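Putative ring-cleaving dioxygenase MhqO (Bacillus subtilis subsp. subtilis, PDB 3OAJ) is a putative extradiol ring-cleaving dioxygenase that probably binds one iron(II) ion and may contribute to the degradation of aromatic compounds. Local coordinates at residues Val86-Ala91 against Ala150-Gly155; Val80-Tyr85 against His126-Glu131. One frame throughout, in Å; residues are numbered along the deposited sequence. Where two conformers were deposited one is given.

How the contacts relate
Both contacts are buried and share strand 79-87, which in one mixed sheet lies between strands 126-131 and 153-160. Contact 2 is the more regular: a parallel ladder with a buried serine-glutamate bond on one face and tyrosine and aliphatic groups on the other, opening toward a water at its start. Contact 1 joins the end of strand 79-87 to the lead-in of strand 153-160 by two backbone bonds and aliphatic packing, and runs out into an exposed turn. The two meet where Gly-155 N probably bonds to Ser-84 O and where the ring of Tyr-85 meets that of Phe-154. In the conformer given, Glu-131 of contact 2 also reaches Lys-89 and Gly-90.

Contact 1: Val86-Ala91 against Ala150-Gly155; sequences VVPKGA and AIKGFG
Val-86 uses both its backbone groups on the incoming chain, its N donating to Gly-153 O at 3.0 Å while its O accepts Lys-152 N at 2.8 Å. The same Val-86 O also takes a weaker CA-H...O contact from Ile-151 CA, at 3.5 Å. Gly-153 has backbone angles (phi 149°, psi -164°) that glycine readily adopts. Val-86 CG1, set between its own backbone N and carbonyl carbon, lies 3.6 Å from Gly-153 O, and Val-86 CB rests over the bare CA of Gly-155. The methyl CG1 of Val-87 meets Ile-151 CG1 at 3.7 Å, the two branched side chains crossing at a slant, and Trp-95 of helix 92-101 touches both. The strands joined here come from the two VOC sequence ranges, 79-87 from the first and 153-160 from the second, so the pairing spans the seam that makes one sheet from two halves, as in other glyoxalase/dioxygenase-superfamily proteins. Lys-152 lays its aliphatic stem alongside the chain at Val-86 to Pro-88, with CE 4.0 Å from Pro-88 N; a bend at chi3 (-74°) helps carry its buried NZ to the carbonyl oxygens of Arg-132, Glu-134 and Gly-135, which all accept hydrogen bonds from it. Pro-88 brings the CD edge of its ring to 3.3 Å from Ala-150 O, then opens a type II turn closed by Ala-91 N bonding to Pro-88 O. Beyond Gly-153, Phe-154 turns away from residues 86-91, and its side chain comes to about 5 Å from that of His-11, a ligand of the bound zinc ion.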
loop_
_atom_site.group_PDB
_atom_site.type_symbol
_atom_site.label_atom_id
_atom_site.label_comp_id
_atom_site.label_asym_id
_atom_site.label_seq_id
_atom_site.Cartn_x
_atom_site.Cartn_y
_atom_site.Cartn_z
ATOM N N VAL A 86 3.515 -10.424 -1.948
ATOM C CA VAL A 86 4.188 -11.523 -2.632
ATOM C C VAL A 86 5.411 -12.006 -1.858
ATOM O O VAL A 86 6.196 -11.206 -1.324
ATOM C CB VAL A 86 4.474 -11.151 -4.119
ATOM C CG1 VAL A 86 5.491 -10.022 -4.218
ATOM C CG2 VAL A 86 4.924 -12.372 -4.938
ATOM N N VAL A 87 5.531 -13.330 -1.783
ATOM C CA VAL A 87 6.659 -13.981 -1.122
ATOM C C VAL A 87 7.354 -14.943 -2.098
ATOM O O VAL A 87 6.781 -15.271 -3.148
ATOM C CB VAL A 87 6.217 -14.730 0.182
ATOM C CG1 VAL A 87 5.593 -13.748 1.196
ATOM C CG2 VAL A 87 5.240 -15.871 -0.151
ATOM N N PRO A 88 8.582 -15.380 -1.773
ATOM C CA PRO A 88 9.258 -16.311 -2.677
ATOM C C PRO A 88 8.540 -17.650 -2.873
ATOM O O PRO A 88 7.774 -18.085 -2.008
ATOM C CB PRO A 88 10.596 -16.543 -1.987
ATOM C CG PRO A 88 10.826 -15.292 -1.191
ATOM C CD PRO A 88 9.459 -14.985 -0.654
ATOM N N LYS A 89 8.811 -18.310 -4.003
ATOM C CA LYS A 89 8.248 -19.641 -4.234
ATOM C C LYS A 89 8.696 -20.563 -3.107
ATOM O O LYS A 89 9.871 -20.576 -2.728
ATOM C CB LYS A 89 8.641 -20.204 -5.610
ATOM C CG LYS A 89 7.821 -19.670 -6.822
ATOM C CD LYS A 89 6.271 -19.864 -6.732
ATOM C CE LYS A 89 5.817 -21.332 -6.617
ATOM N NZ LYS A 89 4.350 -21.441 -6.269
ATOM N N GLY A 90 7.740 -21.307 -2.558
ATOM C CA GLY A 90 7.984 -22.235 -1.464
ATOM C C GLY A 90 7.838 -21.672 -0.070
ATOM O O GLY A 90 7.924 -22.412 0.898
ATOM N N ALA A 91 7.592 -20.370 0.049
ATOM C CA ALA A 91 7.548 -19.750 1.376
ATOM C C ALA A 91 6.168 -19.774 2.053
ATOM O O ALA A 91 6.049 -19.357 3.202
ATOM C CB ALA A 91 8.071 -18.320 1.304
ATOM N N ALA A 150 11.044 -13.684 3.023
ATOM C CA ALA A 150 10.524 -12.340 3.303
ATOM C C ALA A 150 9.579 -11.853 2.219
ATOM O O ALA A 150 9.730 -12.192 1.030
ATOM C CB ALA A 150 11.668 -11.367 3.476
ATOM N N ILE A 151 8.594 -11.056 2.636
ATOM C CA ILE A 151 7.690 -10.384 1.707
ATOM C C ILE A 151 8.491 -9.454 0.803
ATOM O O ILE A 151 9.197 -8.559 1.272
ATOM C CB ILE A 151 6.582 -9.623 2.480
ATOM C CG1 ILE A 151 5.679 -10.646 3.177
ATOM C CG2 ILE A 151 5.801 -8.691 1.553
ATOM C CD1 ILE A 151 4.777 -10.039 4.236
ATOM N N LYS A 152 8.379 -9.683 -0.502
ATOM C CA LYS A 152 9.147 -8.930 -1.501
ATOM C C LYS A 152 8.513 -7.586 -1.882
ATOM O O LYS A 152 9.151 -6.721 -2.475
ATOM C CB LYS A 152 9.344 -9.794 -2.744
ATOM C CG LYS A 152 10.027 -11.120 -2.406
ATOM C CD LYS A 152 10.567 -11.848 -3.629
ATOM C CE LYS A 152 9.447 -12.472 -4.452
ATOM N NZ LYS A 152 9.988 -13.137 -5.675
ATOM N N GLY A 153 7.250 -7.413 -1.535
ATOM C CA GLY A 153 6.512 -6.185 -1.856
ATOM C C GLY A 153 5.062 -6.572 -2.055
ATOM O O GLY A 153 4.650 -7.661 -1.646
ATOM N N PHE A 154 4.272 -5.691 -2.672
ATOM C CA PHE A 154 2.913 -6.062 -3.047
ATOM C C PHE A 154 2.945 -7.018 -4.215
ATOM O O PHE A 154 3.727 -6.837 -5.140
ATOM C CB PHE A 154 2.086 -4.845 -3.478
ATOM C CG PHE A 154 1.935 -3.806 -2.414
ATOM C CD1 PHE A 154 1.410 -4.138 -1.172
ATOM C CD2 PHE A 154 2.350 -2.498 -2.649
ATOM C CE1 PHE A 154 1.275 -3.171 -0.189
ATOM C CE2 PHE A 154 2.229 -1.526 -1.671
ATOM C CZ PHE A 154 1.682 -1.858 -0.439
ATOM N N GLY A 155 2.090 -8.030 -4.165
ATOM C CA GLY A 155 1.754 -8.787 -5.360
ATOM C C GLY A 155 0.785 -8.015 -6.235
ATOM O O GLY A 155 0.682 -8.265 -7.440
#

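Contact 2: Val80-Tyr85 against His126-Glu131; sequences VGVTSY and HLEIVE
Thr-83 and Tyr-85 carry the parallel ladder: Thr-83 N donates to His-126 O, Tyr-85 N to Glu-128 O and Val-130 N to Tyr-85 O, all nearly straight, while the bond from Glu-128 N to Thr-83 O is bent (140° at the hydrogen). The two short strand segments cross at 31°. Packing is tight toward Tyr-85. On one face Ser-84 OG, anti to its backbone N (chi1 -161°), donates to Glu-128 OE2 at 2.8 Å, arriving on the anti side of the carboxylate and slightly out of its plane. Glu-128 starts with CG wedged between backbone N and carbonyl carbon, then runs extended, which lays CG 3.4 Å from Ser-84 OG and CD 3.8 Å from Val-82 CG1. The same buried OE2 forms a salt bridge with Arg-111, which probably offsets the nearness of OE1 to the carboxylate of Glu-118. On the other face Leu-127 CG lies at the edge of the Tyr-85 ring, in its plane, while Leu-127 CD2 comes obliquely to 3.7 Å from Tyr-85 CE2. Glu-128 O also sits at this ring's edge, near its plane. The opposite end is looser and partly open to solvent. There Val-82 and His-126 cross at about a right angle, Val-82 CG2 lying 4.0 Å from His-126 CB, and a water spans the gap, donating to Gly-81 O and accepting from His-126 N. The imidazole presents an edge to Gly-81 O, while its ND1 bonds to Asp-120. Gly-81 and Val-82 both face Thr-158 in a classic beta bulge. Strand 114-120 flanks 126-131 through Phe-119 and Tyr-116, strand 153-160 flanks 79-87 within the VOC fold, and Phe-25 and Tyr-26 of helix 19-29 pack on Leu-127.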
loop_
_atom_site.group_PDB
_atom_site.type_symbol
_atom_site.label_atom_id
_atom_site.label_comp_id
_atom_site.label_asym_id
_atom_site.label_seq_id
_atom_site.Cartn_x
_atom_site.Cartn_y
_atom_site.Cartn_z
ATOM N N VAL A 80 -9.963 -0.087 -2.324
ATOM C CA VAL A 80 -9.190 -1.323 -2.362
ATOM C C VAL A 80 -9.735 -2.272 -1.291
ATOM O O VAL A 80 -9.799 -1.912 -0.106
ATOM C CB VAL A 80 -7.697 -1.057 -2.077
ATOM C CG1 VAL A 80 -6.884 -2.350 -2.068
ATOM C CG2 VAL A 80 -7.136 -0.076 -3.073
ATOM N N GLY A 81 -10.134 -3.471 -1.715
ATOM C CA GLY A 81 -10.700 -4.459 -0.801
ATOM C C GLY A 81 -9.657 -5.327 -0.122
ATOM O O GLY A 81 -9.754 -5.606 1.086
ATOM N N VAL A 82 -8.648 -5.763 -0.880
ATOM C CA VAL A 82 -7.600 -6.645 -0.370
ATOM C C VAL A 82 -6.231 -6.160 -0.862
ATOM O O VAL A 82 -6.078 -5.768 -2.013
ATOM C CB VAL A 82 -7.817 -8.107 -0.842
ATOM C CG1 VAL A 82 -6.820 -9.049 -0.173
ATOM C CG2 VAL A 82 -9.235 -8.571 -0.552
ATOM N N THR A 83 -5.259 -6.159 0.031
ATOM C CA THR A 83 -3.899 -5.820 -0.328
ATOM C C THR A 83 -3.117 -7.127 -0.386
ATOM O O THR A 83 -3.173 -7.937 0.549
ATOM C CB THR A 83 -3.298 -4.858 0.724
ATOM O OG1 THR A 83 -4.091 -3.660 0.749
ATOM C CG2 THR A 83 -1.846 -4.525 0.406
ATOM N N SER A 84 -2.401 -7.337 -1.488
ATOM C CA SER A 84 -1.735 -8.613 -1.787
ATOM C C SER A 84 -0.235 -8.450 -1.594
ATOM O O SER A 84 0.343 -7.498 -2.125
ATOM C CB SER A 84 -2.065 -9.019 -3.235
ATOM O OG SER A 84 -1.851 -10.396 -3.473
ATOM N N TYR A 85 0.379 -9.353 -0.814
ATOM C CA TYR A 85 1.818 -9.373 -0.571
ATOM C C TYR A 85 2.434 -10.614 -1.201
ATOM O O TYR A 85 1.924 -11.726 -1.030
ATOM C CB TYR A 85 2.104 -9.355 0.938
ATOM C CG TYR A 85 1.743 -8.042 1.579
ATOM C CD1 TYR A 85 2.559 -6.917 1.417
ATOM C CD2 TYR A 85 0.553 -7.893 2.295
ATOM C CE1 TYR A 85 2.210 -5.688 1.990
ATOM C CE2 TYR A 85 0.206 -6.675 2.874
ATOM C CZ TYR A 85 1.050 -5.576 2.717
ATOM O OH TYR A 85 0.687 -4.370 3.258
ATOM N N HIS A 126 -8.016 -6.246 5.041
ATOM C CA HIS A 126 -7.879 -7.568 4.424
ATOM C C HIS A 126 -6.557 -7.692 3.685
ATOM O O HIS A 126 -6.252 -6.868 2.796
ATOM C CB HIS A 126 -8.988 -7.863 3.403
ATOM C CG HIS A 126 -10.391 -7.799 3.938
ATOM N ND1 HIS A 126 -10.752 -8.291 5.177
ATOM C CD2 HIS A 126 -11.536 -7.365 3.357
ATOM C CE1 HIS A 126 -12.054 -8.136 5.347
ATOM N NE2 HIS A 126 -12.554 -7.580 4.255
ATOM N N LEU A 127 -5.785 -8.724 4.025
ATOM C CA LEU A 127 -4.479 -8.968 3.421
ATOM C C LEU A 127 -4.446 -10.365 2.819
ATOM O O LEU A 127 -5.230 -11.248 3.215
ATOM C CB LEU A 127 -3.385 -8.863 4.491
ATOM C CG LEU A 127 -2.909 -7.480 4.955
ATOM C CD1 LEU A 127 -4.008 -6.647 5.596
ATOM C CD2 LEU A 127 -1.705 -7.643 5.899
ATOM N N GLU A 128 -3.502 -10.593 1.913
ATOM C CA GLU A 128 -3.276 -11.941 1.417
ATOM C C GLU A 128 -1.817 -12.095 1.055
ATOM O O GLU A 128 -1.138 -11.099 0.764
ATOM C CB GLU A 128 -4.193 -12.291 0.230
ATOM C CG GLU A 128 -3.952 -11.434 -0.989
ATOM C CD GLU A 128 -4.895 -11.672 -2.157
ATOM O OE1 GLU A 128 -5.955 -12.344 -2.026
ATOM O OE2 GLU A 128 -4.561 -11.125 -3.232
ATOM N N ILE A 129 -1.348 -13.337 1.083
ATOM C CA ILE A 129 0.007 -13.682 0.658
ATOM C C ILE A 129 -0.057 -14.693 -0.476
ATOM O O ILE A 129 -0.851 -15.632 -0.418
ATOM C CB ILE A 129 0.856 -14.209 1.869
ATOM C CG1 ILE A 129 1.284 -13.039 2.748
ATOM C CG2 ILE A 129 2.094 -14.973 1.413
ATOM C CD1 ILE A 129 1.819 -13.463 4.122
ATOM N N VAL A 130 0.762 -14.472 -1.503
ATOM C CA VAL A 130 0.879 -15.351 -2.660
ATOM C C VAL A 130 2.352 -15.539 -2.977
ATOM O O VAL A 130 3.140 -14.631 -2.727
ATOM C CB VAL A 130 0.121 -14.765 -3.882
ATOM C CG1 VAL A 130 0.699 -13.406 -4.338
ATOM C CG2 VAL A 130 0.047 -15.767 -5.028
ATOM N N GLU A 131 2.699 -16.709 -3.514
ATOM C CA GLU A 131 4.080 -17.034 -3.882
ATOM C C GLU A 131 4.312 -16.728 -5.345
ATOM O O GLU A 131 3.547 -17.196 -6.188
ATOM C CB GLU A 131 4.347 -18.529 -3.717
ATOM C CG GLU A 131 4.348 -19.063 -2.317
ATOM C CD GLU A 131 4.788 -20.507 -2.299
ATOM O OE1 GLU A 131 5.075 -21.044 -3.390
ATOM O OE2 GLU A 131 4.876 -21.094 -1.205
HETATM O O HOH W 1 -8.982 -3.934 3.143
#